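Maltose operon transcriptional repressor (Staphylococcus aureus subsp. aureus Mu50, PDB 3HCW) probably represses transcription of the maltose operon, its C-terminal fragment having the periplasmic-binding-protein-like fold that in LacI-type regulators senses effectors. Local coordinates at residues H106-A118 against D268-K280. Numbering follows the deposited sequence.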
# COMPACT_ATOMS: atom_id res chain seq x y z
N HIS A 106 -30.13 -14.63 -2.67
CA HIS A 106 -31.26 -13.83 -2.19
C HIS A 106 -31.37 -13.80 -0.66
O HIS A 106 -31.86 -12.82 -0.09
CB HIS A 106 -32.58 -14.36 -2.79
CG HIS A 106 -32.75 -14.07 -4.25
ND1 HIS A 106 -32.75 -12.79 -4.76
CD2 HIS A 106 -32.96 -14.89 -5.31
CE1 HIS A 106 -32.93 -12.83 -6.06
NE2 HIS A 106 -33.06 -14.09 -6.42
N GLN A 107 -30.91 -14.87 -0.02
CA GLN A 107 -30.94 -15.00 1.44
C GLN A 107 -29.84 -14.20 2.14
O GLN A 107 -29.98 -13.84 3.31
CB GLN A 107 -30.82 -16.48 1.86
CG GLN A 107 -31.84 -17.43 1.22
CD GLN A 107 -33.27 -16.93 1.34
OE1 GLN A 107 -33.94 -16.67 0.34
NE2 GLN A 107 -33.75 -16.78 2.58
N PHE A 108 -28.75 -13.92 1.41
CA PHE A 108 -27.54 -13.37 2.01
C PHE A 108 -27.21 -11.97 1.53
O PHE A 108 -27.14 -11.72 0.33
CB PHE A 108 -26.37 -14.33 1.78
CG PHE A 108 -26.66 -15.73 2.23
CD1 PHE A 108 -26.68 -16.04 3.60
CD2 PHE A 108 -26.96 -16.74 1.31
CE1 PHE A 108 -26.98 -17.34 4.03
CE2 PHE A 108 -27.27 -18.03 1.73
CZ PHE A 108 -27.27 -18.34 3.09
N THR A 109 -27.03 -11.05 2.48
CA THR A 109 -26.69 -9.67 2.17
C THR A 109 -25.37 -9.55 1.42
O THR A 109 -24.36 -10.11 1.84
CB THR A 109 -26.69 -8.79 3.44
OG1 THR A 109 -28.01 -8.73 3.96
CG2 THR A 109 -26.24 -7.36 3.14
N HIS A 110 -25.40 -8.83 0.30
CA HIS A 110 -24.21 -8.51 -0.47
C HIS A 110 -23.98 -7.00 -0.47
O HIS A 110 -24.92 -6.21 -0.49
CB HIS A 110 -24.35 -8.99 -1.91
CG HIS A 110 -24.17 -10.47 -2.08
ND1 HIS A 110 -23.12 -11.01 -2.78
CD2 HIS A 110 -24.91 -11.51 -1.65
CE1 HIS A 110 -23.22 -12.33 -2.78
NE2 HIS A 110 -24.30 -12.66 -2.10
N ILE A 111 -22.71 -6.61 -0.44
CA ILE A 111 -22.31 -5.21 -0.53
C ILE A 111 -21.35 -5.08 -1.71
O ILE A 111 -20.31 -5.72 -1.75
CB ILE A 111 -21.67 -4.70 0.81
CG1 ILE A 111 -22.74 -4.56 1.91
CG2 ILE A 111 -21.04 -3.35 0.63
CD1 ILE A 111 -22.81 -5.73 2.83
N ASP A 112 -21.72 -4.27 -2.70
CA ASP A 112 -20.92 -4.16 -3.91
C ASP A 112 -20.88 -2.71 -4.41
O ASP A 112 -21.61 -1.85 -3.90
CB ASP A 112 -21.52 -5.07 -4.98
CG ASP A 112 -20.50 -5.59 -5.99
OD1 ASP A 112 -19.29 -5.33 -5.83
OD2 ASP A 112 -20.91 -6.27 -6.95
N ASN A 113 -19.98 -2.44 -5.37
CA ASN A 113 -20.13 -1.30 -6.27
C ASN A 113 -20.92 -1.80 -7.46
O ASN A 113 -21.06 -3.03 -7.66
CB ASN A 113 -18.78 -0.82 -6.79
CG ASN A 113 -17.83 -0.39 -5.69
OD1 ASN A 113 -16.79 -1.01 -5.49
ND2 ASN A 113 -18.18 0.68 -4.99
N ASP A 114 -21.42 -0.87 -8.28
CA ASP A 114 -21.95 -1.22 -9.60
C ASP A 114 -20.77 -1.21 -10.56
O ASP A 114 -20.35 -0.17 -11.05
CB ASP A 114 -23.08 -0.26 -10.02
CG ASP A 114 -23.80 -0.69 -11.30
OD1 ASP A 114 -24.90 -0.17 -11.58
OD2 ASP A 114 -23.28 -1.54 -12.06
N ASN A 115 -20.24 -2.40 -10.83
CA ASN A 115 -18.96 -2.50 -11.53
C ASN A 115 -19.09 -2.41 -13.04
O ASN A 115 -18.13 -2.06 -13.74
CB ASN A 115 -18.18 -3.75 -11.08
CG ASN A 115 -17.26 -3.47 -9.91
OD1 ASN A 115 -16.44 -2.55 -9.95
ND2 ASN A 115 -17.37 -4.29 -8.87
N ILE A 116 -20.29 -2.69 -13.54
CA ILE A 116 -20.60 -2.43 -14.93
C ILE A 116 -20.66 -0.91 -15.19
O ILE A 116 -19.98 -0.40 -16.07
CB ILE A 116 -21.87 -3.16 -15.38
CG1 ILE A 116 -21.66 -4.68 -15.23
CG2 ILE A 116 -22.22 -2.76 -16.80
CD1 ILE A 116 -22.82 -5.56 -15.63
N LEU A 117 -21.42 -0.20 -14.38
CA LEU A 117 -21.56 1.25 -14.51
C LEU A 117 -20.22 1.96 -14.33
O LEU A 117 -19.86 2.83 -15.14
CB LEU A 117 -22.63 1.77 -13.52
CG LEU A 117 -23.03 3.24 -13.50
CD1 LEU A 117 -23.39 3.76 -14.90
CD2 LEU A 117 -24.18 3.45 -12.54
N ALA A 118 -19.46 1.55 -13.32
CA ALA A 118 -18.13 2.12 -13.06
C ALA A 118 -17.25 2.04 -14.30
O ALA A 118 -16.68 3.07 -14.73
CB ALA A 118 -17.46 1.44 -11.87
N ASP A 268 -36.05 -9.70 7.25
CA ASP A 268 -35.09 -8.67 7.65
C ASP A 268 -34.01 -8.40 6.59
O ASP A 268 -33.28 -7.41 6.69
CB ASP A 268 -34.43 -9.04 8.99
CG ASP A 268 -34.94 -8.20 10.15
OD1 ASP A 268 -35.08 -6.97 10.00
OD2 ASP A 268 -35.19 -8.78 11.23
N VAL A 269 -33.92 -9.28 5.59
CA VAL A 269 -32.80 -9.30 4.64
C VAL A 269 -32.75 -8.11 3.66
O VAL A 269 -33.70 -7.87 2.91
CB VAL A 269 -32.77 -10.63 3.82
CG1 VAL A 269 -31.42 -10.80 3.14
CG2 VAL A 269 -33.07 -11.83 4.71
N ILE A 270 -31.64 -7.38 3.70
CA ILE A 270 -31.32 -6.41 2.67
C ILE A 270 -30.47 -7.18 1.66
O ILE A 270 -29.36 -7.57 1.98
CB ILE A 270 -30.49 -5.21 3.22
CG1 ILE A 270 -31.13 -4.60 4.48
CG2 ILE A 270 -30.25 -4.17 2.13
CD1 ILE A 270 -32.40 -3.78 4.24
N GLU A 271 -31.00 -7.41 0.46
CA GLU A 271 -30.35 -8.30 -0.52
C GLU A 271 -29.04 -7.78 -1.10
O GLU A 271 -28.10 -8.56 -1.30
CB GLU A 271 -31.30 -8.65 -1.66
CG GLU A 271 -32.33 -9.72 -1.32
CD GLU A 271 -33.06 -10.25 -2.56
OE1 GLU A 271 -34.27 -10.55 -2.45
OE2 GLU A 271 -32.43 -10.38 -3.63
N LEU A 272 -28.97 -6.47 -1.36
CA LEU A 272 -27.83 -5.87 -2.06
C LEU A 272 -27.69 -4.41 -1.71
O LEU A 272 -28.64 -3.63 -1.84
CB LEU A 272 -27.99 -6.05 -3.58
CG LEU A 272 -26.89 -5.58 -4.54
CD1 LEU A 272 -25.54 -6.18 -4.23
CD2 LEU A 272 -27.28 -5.91 -5.97
N VAL A 273 -26.51 -4.03 -1.23
CA VAL A 273 -26.23 -2.63 -0.93
C VAL A 273 -25.23 -2.15 -1.97
O VAL A 273 -24.17 -2.76 -2.15
CB VAL A 273 -25.69 -2.42 0.52
CG1 VAL A 273 -25.38 -0.95 0.78
CG2 VAL A 273 -26.69 -2.95 1.57
N ILE A 274 -25.58 -1.07 -2.67
CA ILE A 274 -24.74 -0.55 -3.73
C ILE A 274 -24.07 0.77 -3.29
O ILE A 274 -24.74 1.71 -2.87
CB ILE A 274 -25.52 -0.43 -5.07
CG1 ILE A 274 -25.96 -1.82 -5.58
CG2 ILE A 274 -24.72 0.33 -6.15
CD1 ILE A 274 -24.87 -2.67 -6.27
N ILE A 275 -22.74 0.80 -3.37
CA ILE A 275 -21.94 1.98 -3.06
C ILE A 275 -21.56 2.66 -4.39
O ILE A 275 -20.99 2.02 -5.27
CB ILE A 275 -20.69 1.61 -2.20
CG1 ILE A 275 -21.06 1.50 -0.73
CG2 ILE A 275 -19.56 2.64 -2.31
CD1 ILE A 275 -21.34 0.11 -0.28
N ASP A 276 -21.90 3.94 -4.51
CA ASP A 276 -21.64 4.73 -5.72
C ASP A 276 -20.15 4.96 -5.91
O ASP A 276 -19.42 5.15 -4.95
CB ASP A 276 -22.33 6.10 -5.64
CG ASP A 276 -23.86 6.02 -5.68
OD1 ASP A 276 -24.43 5.07 -6.28
OD2 ASP A 276 -24.49 6.94 -5.12
N THR A 277 -19.72 4.97 -7.16
CA THR A 277 -18.32 5.21 -7.48
C THR A 277 -18.14 6.61 -8.08
O THR A 277 -19.12 7.32 -8.35
CB THR A 277 -17.80 4.15 -8.45
OG1 THR A 277 -18.47 4.28 -9.70
CG2 THR A 277 -18.01 2.72 -7.89
N GLU A 278 -16.90 7.02 -8.28
CA GLU A 278 -16.61 8.35 -8.79
C GLU A 278 -15.36 8.35 -9.67
O GLU A 278 -14.27 7.95 -9.23
CB GLU A 278 -16.46 9.34 -7.63
CG GLU A 278 -15.99 10.72 -8.02
CD GLU A 278 -15.77 11.64 -6.83
OE1 GLU A 278 -15.76 11.16 -5.67
OE2 GLU A 278 -15.59 12.86 -7.04
N LEU A 279 -15.53 8.80 -10.90
CA LEU A 279 -14.42 9.07 -11.80
C LEU A 279 -13.59 10.25 -11.29
O LEU A 279 -14.13 11.30 -10.95
CB LEU A 279 -14.94 9.35 -13.22
CG LEU A 279 -13.93 9.78 -14.29
CD1 LEU A 279 -13.00 8.64 -14.65
CD2 LEU A 279 -14.64 10.29 -15.52
N LYS A 280 -12.27 10.03 -11.20
CA LYS A 280 -11.29 11.07 -10.90
C LYS A 280 -10.39 11.21 -12.13
O LYS A 280 -9.58 10.32 -12.41
CB LYS A 280 -10.41 10.68 -9.69
CG LYS A 280 -11.15 10.36 -8.38
CD LYS A 280 -11.28 11.60 -7.50
CE LYS A 280 -11.54 11.25 -6.04
NZ LYS A 280 -12.82 10.50 -5.84
O HOH W 1 -21.62 1.93 -7.72
O HOH W 2 -20.55 2.49 -10.17
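With CG beside its backbone N (chi1 -73°), H106 presents the ND1 edge of its imidazole to E271, whose chain, extended beyond CG, carries its carboxylate back to the ring. ND1 donates to E271 OE2 at 2.7 Å; the oxygen lies in the ring plane but is approached from above the carboxylate plane, the two planes standing 74° apart. In T109 the same choice of first torsion sets OG1 beside the backbone N, 2.7 Å from I270 O, to which it donates.

Beyond these side-chain bonds, strands 110-113 and 272-275 run parallel. V273 is held through both its backbone N and its backbone O: the N donates to H110 O, and the O accepts a nearly straight bond (172°) from D112 N at 2.9 Å. D112 O then takes the N-H of I275. On the face carrying I111, V273 and I275, CG1 of I111 lies alongside CB of V273, and CG2 of I111 meets CD1 of I275 at 3.6 Å; L250 of helix 247-263 touches both isoleucines.

Further along, N113 turns its amide so that ND2 reaches I275 O at 3.1 Å, from above the carbonyl plane, while also donating to I245 O. A water links D114 O to T277 OG1. D114 itself N-caps helix 115-129, its OD2 accepting from L117 N.

The contact illustrates how strand 272-280 is placed in a periplasmic-binding-protein-like fold, next to 110-113 on one side and antiparallel to 241-244 on the other. Backbone pairing is thus supplemented by side-chain bonds from H106, T109 and N113, while D112 OD1 and N113 OD1 hydrogen-bond a glycerol, probably from the crystallisation liquor, which may mark the effector pocket.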